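Local coordinates for protein octopine dehydrogenase (Pecten maximus, PDB 3C7D) that catalyses the NADH-dependent reductive condensation of L-arginine with pyruvate to form D-octopine, and the reverse oxidation of octopine, at residues F210-I215 against L233-I238; A214-R219 against L306-K311. One frame throughout, in Å; residues are numbered along the deposited sequence.

Contact 1. Residues F210-I215 against L233-I238; sequences FVHPAI and LFYQGI. With PYR (pyruvic acid), chain C.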
# COMPACT_ATOMS: atom_id res chain seq x y z
N PHE A 210 -7.07 -1.04 9.99
CA PHE A 210 -7.42 -0.59 11.33
C PHE A 210 -6.26 -0.50 12.32
O PHE A 210 -6.36 0.21 13.31
CB PHE A 210 -8.51 -1.49 11.91
CG PHE A 210 -8.11 -2.94 12.00
CD1 PHE A 210 -7.40 -3.42 13.09
CD2 PHE A 210 -8.47 -3.83 10.99
CE1 PHE A 210 -7.03 -4.75 13.17
CE2 PHE A 210 -8.10 -5.16 11.06
CZ PHE A 210 -7.38 -5.63 12.16
N VAL A 211 -5.16 -1.21 12.05
CA VAL A 211 -4.07 -1.40 13.03
C VAL A 211 -3.53 -0.10 13.65
O VAL A 211 -3.62 0.09 14.87
CB VAL A 211 -2.90 -2.26 12.44
CG1 VAL A 211 -1.65 -2.20 13.31
CG2 VAL A 211 -3.35 -3.71 12.29
N HIS A 212 -2.99 0.79 12.82
CA HIS A 212 -2.38 2.04 13.29
C HIS A 212 -3.40 3.03 13.88
O HIS A 212 -3.12 3.63 14.91
CB HIS A 212 -1.52 2.68 12.20
CG HIS A 212 -0.54 1.74 11.58
ND1 HIS A 212 0.63 1.36 12.21
CD2 HIS A 212 -0.56 1.09 10.40
CE1 HIS A 212 1.29 0.52 11.44
NE2 HIS A 212 0.59 0.34 10.33
N PRO A 213 -4.57 3.21 13.21
CA PRO A 213 -5.67 3.94 13.86
C PRO A 213 -6.10 3.34 15.21
O PRO A 213 -6.43 4.10 16.13
CB PRO A 213 -6.81 3.82 12.84
CG PRO A 213 -6.13 3.64 11.54
CD PRO A 213 -4.92 2.81 11.84
N ALA A 214 -6.09 2.01 15.33
CA ALA A 214 -6.46 1.32 16.56
C ALA A 214 -5.44 1.54 17.68
O ALA A 214 -5.82 1.80 18.82
CB ALA A 214 -6.68 -0.16 16.31
N ILE A 215 -4.16 1.42 17.33
CA ILE A 215 -3.06 1.66 18.27
C ILE A 215 -3.05 3.11 18.76
O ILE A 215 -2.81 3.37 19.94
CB ILE A 215 -1.69 1.27 17.67
CG1 ILE A 215 -1.62 -0.24 17.43
CG2 ILE A 215 -0.54 1.70 18.58
CD1 ILE A 215 -0.52 -0.67 16.49
N LEU A 233 5.86 3.78 24.02
CA LEU A 233 6.05 2.72 23.03
C LEU A 233 4.82 2.55 22.14
O LEU A 233 3.68 2.65 22.62
CB LEU A 233 6.38 1.40 23.72
CG LEU A 233 7.72 1.28 24.45
CD1 LEU A 233 7.64 0.22 25.54
CD2 LEU A 233 8.85 0.97 23.47
N PHE A 234 5.06 2.29 20.86
CA PHE A 234 3.98 2.18 19.89
C PHE A 234 3.27 0.83 20.00
O PHE A 234 2.28 0.70 20.74
CB PHE A 234 4.49 2.43 18.46
CG PHE A 234 3.40 2.67 17.45
CD1 PHE A 234 2.47 3.69 17.63
CD2 PHE A 234 3.32 1.89 16.30
CE1 PHE A 234 1.47 3.92 16.69
CE2 PHE A 234 2.32 2.11 15.35
CZ PHE A 234 1.39 3.13 15.55
N TYR A 235 3.78 -0.18 19.29
CA TYR A 235 3.21 -1.52 19.31
C TYR A 235 3.33 -2.17 20.68
O TYR A 235 2.37 -2.75 21.19
CB TYR A 235 3.90 -2.41 18.28
CG TYR A 235 3.87 -1.92 16.85
CD1 TYR A 235 5.02 -1.45 16.23
CD2 TYR A 235 2.69 -1.96 16.10
CE1 TYR A 235 5.00 -1.01 14.91
CE2 TYR A 235 2.66 -1.52 14.78
CZ TYR A 235 3.82 -1.05 14.19
OH TYR A 235 3.80 -0.61 12.89
N GLN A 236 4.52 -2.07 21.28
CA GLN A 236 4.80 -2.69 22.58
C GLN A 236 4.11 -1.97 23.74
O GLN A 236 4.11 -2.47 24.87
CB GLN A 236 6.31 -2.77 22.83
CG GLN A 236 7.05 -3.71 21.90
CD GLN A 236 8.33 -4.27 22.50
OE1 GLN A 236 8.62 -4.07 23.68
NE2 GLN A 236 9.10 -4.98 21.68
N GLY A 237 3.53 -0.81 23.46
CA GLY A 237 2.86 -0.01 24.48
C GLY A 237 1.35 -0.10 24.44
O GLY A 237 0.67 0.74 25.03
N ILE A 238 0.82 -1.11 23.76
CA ILE A 238 -0.63 -1.29 23.70
C ILE A 238 -1.14 -1.94 24.98
O ILE A 238 -0.40 -2.66 25.66
CB ILE A 238 -1.09 -2.12 22.45
CG1 ILE A 238 -0.49 -3.53 22.47
CG2 ILE A 238 -0.76 -1.36 21.15
CD1 ILE A 238 -1.28 -4.56 21.66
C PYR C . 2.52 -1.27 6.10
O PYR C . 2.41 -1.70 4.84
OXT PYR C . 3.10 -0.04 6.28
CA PYR C . 2.04 -2.04 7.24
O3 PYR C . 1.54 -1.33 8.31
CB PYR C . 2.15 -3.59 7.27

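Contact 2. Residues A214-R219 against L306-K311; sequences AILFGR and LVHPVK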
# COMPACT_ATOMS: atom_id res chain seq x y z
N ALA A 214 -6.09 2.01 15.33
CA ALA A 214 -6.46 1.32 16.56
C ALA A 214 -5.44 1.54 17.68
O ALA A 214 -5.82 1.80 18.82
CB ALA A 214 -6.68 -0.16 16.31
N ILE A 215 -4.16 1.42 17.33
CA ILE A 215 -3.06 1.66 18.27
C ILE A 215 -3.05 3.11 18.76
O ILE A 215 -2.81 3.37 19.94
CB ILE A 215 -1.69 1.27 17.67
CG1 ILE A 215 -1.62 -0.24 17.43
CG2 ILE A 215 -0.54 1.70 18.58
CD1 ILE A 215 -0.52 -0.67 16.49
N LEU A 216 -3.32 4.04 17.85
CA LEU A 216 -3.41 5.45 18.22
C LEU A 216 -4.63 5.73 19.09
O LEU A 216 -4.56 6.54 20.00
CB LEU A 216 -3.40 6.34 16.98
CG LEU A 216 -2.05 6.49 16.26
CD1 LEU A 216 -2.25 7.06 14.87
CD2 LEU A 216 -1.07 7.34 17.06
N PHE A 217 -5.72 5.03 18.82
CA PHE A 217 -6.94 5.13 19.63
C PHE A 217 -6.75 4.47 21.00
O PHE A 217 -7.34 4.91 21.99
CB PHE A 217 -8.13 4.51 18.89
CG PHE A 217 -9.44 4.61 19.63
CD1 PHE A 217 -10.14 5.81 19.68
CD2 PHE A 217 -9.99 3.49 20.25
CE1 PHE A 217 -11.35 5.91 20.35
CE2 PHE A 217 -11.21 3.58 20.93
CZ PHE A 217 -11.89 4.79 20.98
N GLY A 218 -5.93 3.43 21.05
CA GLY A 218 -5.64 2.73 22.30
C GLY A 218 -4.86 3.57 23.29
O GLY A 218 -5.13 3.52 24.49
N ARG A 219 -3.90 4.34 22.79
CA ARG A 219 -3.05 5.16 23.64
C ARG A 219 -3.63 6.56 23.90
O ARG A 219 -3.34 7.17 24.93
CB ARG A 219 -1.63 5.23 23.06
CG ARG A 219 -0.59 5.94 23.93
CD ARG A 219 -0.43 5.31 25.31
NE ARG A 219 0.54 6.02 26.14
CZ ARG A 219 0.27 7.10 26.89
NH1 ARG A 219 -0.95 7.62 26.92
NH2 ARG A 219 1.23 7.66 27.60
N LEU A 306 10.06 1.15 19.34
CA LEU A 306 9.26 1.91 18.39
C LEU A 306 8.23 2.72 19.17
O LEU A 306 7.43 2.15 19.93
CB LEU A 306 8.58 1.00 17.37
CG LEU A 306 9.44 0.01 16.56
CD1 LEU A 306 8.60 -0.65 15.49
CD2 LEU A 306 10.68 0.67 15.95
N VAL A 307 8.27 4.03 19.01
CA VAL A 307 7.46 4.93 19.82
C VAL A 307 6.42 5.70 19.02
O VAL A 307 6.55 5.85 17.80
CB VAL A 307 8.34 5.92 20.65
CG1 VAL A 307 9.04 5.19 21.79
CG2 VAL A 307 9.35 6.64 19.76
N HIS A 308 5.39 6.19 19.71
CA HIS A 308 4.33 7.00 19.13
C HIS A 308 4.87 8.31 18.52
O HIS A 308 5.95 8.77 18.91
CB HIS A 308 3.26 7.31 20.18
CG HIS A 308 2.24 6.22 20.34
ND1 HIS A 308 2.45 5.11 21.13
CD2 HIS A 308 1.01 6.07 19.80
CE1 HIS A 308 1.39 4.33 21.08
NE2 HIS A 308 0.50 4.88 20.28
N PRO A 309 4.14 8.89 17.54
CA PRO A 309 4.53 10.19 17.00
C PRO A 309 4.24 11.31 18.00
O PRO A 309 3.08 11.52 18.36
CB PRO A 309 3.65 10.34 15.75
CG PRO A 309 3.02 9.00 15.53
CD PRO A 309 2.93 8.37 16.87
N VAL A 310 5.28 12.00 18.45
CA VAL A 310 5.14 13.02 19.49
C VAL A 310 5.62 14.41 19.08
O VAL A 310 6.52 14.55 18.25
CB VAL A 310 5.82 12.61 20.84
CG1 VAL A 310 5.04 11.49 21.52
CG2 VAL A 310 7.28 12.22 20.62
N LYS A 311 5.02 15.43 19.69
CA LYS A 311 5.43 16.82 19.52
C LYS A 311 5.52 17.50 20.88
O LYS A 311 4.76 17.17 21.79
CB LYS A 311 4.48 17.58 18.59
CG LYS A 311 3.02 17.60 19.03
CD LYS A 311 2.15 18.38 18.08
CE LYS A 311 0.72 18.48 18.60
NZ LYS A 311 -0.15 19.28 17.69

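Contact 1. Residues F210-I215 against L233-I238
The imidazole of His212 is bordered along its edge by Phe234 and Tyr235, two neighbouring aromatic residues of the loop 233-238. CE2 of the Phe234 ring lies 3.6 Å from His212 ND1, close to the imidazole plane. Further round the same rim, Tyr235 OH comes within 3.1 Å of His212 CE1, a close approach of a hydroxyl to a ring carbon. His212 carries its ring beside the backbone N and anti to its carbonyl carbon (chi1 -51°), which leads the imidazole from the flank of its helix toward the substrate. There NE2 donates an almost straight hydrogen bond to the keto oxygen O3 of pyruvate, 2.8 Å long with an N-H...O angle of 173°. This is the active site of octopine dehydrogenase: His212 is its catalytic histidine, borne on helix 211-220 of the alpha-helical domain, and the same pyruvate is also hydrogen-bonded to Thr143 OG1. One turn further along, Ile215 puts its two branches to different uses. CG2, anti to the backbone N, sits over one face of the Phe234 ring in a CH-pi contact, 3.8 Å from the ring centroid. CD1, at the end of the other branch, meets the Tyr235 ring obliquely, with CD2 of the tyrosine 3.5 Å away. At the base of this branch, Ile215 CG1 lies 4.0 Å from CG2 of Ile238, the residue that closes the type I turn begun by Tyr235. The two loop rings also pack on each other, Phe234 CD2 standing over the centre of the Tyr235 ring, and Tyr303 stacks on the tyrosine from outside the loop.

Contact 2. Residues A214-R219 against L306-K311
His308 points its imidazole at helix 211-220, where Ile215, Leu216 and Arg219 receive it. A chi1 of -84° turns the ring away from its own carbonyl carbon and sends NE2 foremost toward the helix. Arg219 CB is 3.5 Å from His308 NE2, and the next carbon of the arginine, CG, lies over one face of the ring in a CH-pi contact, 4.0 Å from the centroid and displaced toward the rim. On the ring's edge, near its plane, are the backbone O of Ile215, 3.7 Å from His308 NE2, and the methyl CD2 of Leu216, 3.7 Å from His308 CD2. The ring is thus met both over a face and along its rim, and its ND1 has a weak hydrogen bond to Pro232 O.

Packing is looser at Pro309 and toward the end of the Arg219 side chain. Leu216 CD2 also reaches Pro309, but at 4.1 Å from its CD, and the proline is partly exposed. Arg219 is partly exposed as well: its aliphatic base does the touching, while a bend at chi2 (58°) carries the guanidinium away from the segment 306-311, its plane turned 66° from that of the imidazole. The arrangement belongs to the alpha-helical domain, where an imidazole from the loop leading into the small antiparallel hairpin of strands 310-313 and 316-319 packs against the helix that bears the catalytic histidine.

How the contacts relate
Both contacts are largely buried and use helix 211-220, overlapping at Ala214 and Ile215, and their centres lie about 6 Å apart. Contact 1 uses the part of the helix nearest pyruvate and packs aromatic rings and isoleucines round the active-site histidine, whose polar bond goes to the substrate. Contact 2 takes the following turn, is mostly apolar packing round an imidazole, and is somewhat more open, with Pro309 and Arg219 partly exposed where contact 1 has Tyr235 alone among its touching residues. The two partner segments also join each other: Phe234 N probably hydrogen-bonds Leu306 O at 2.6 Å, and the Phe234 and His308 rings meet edge-to-face.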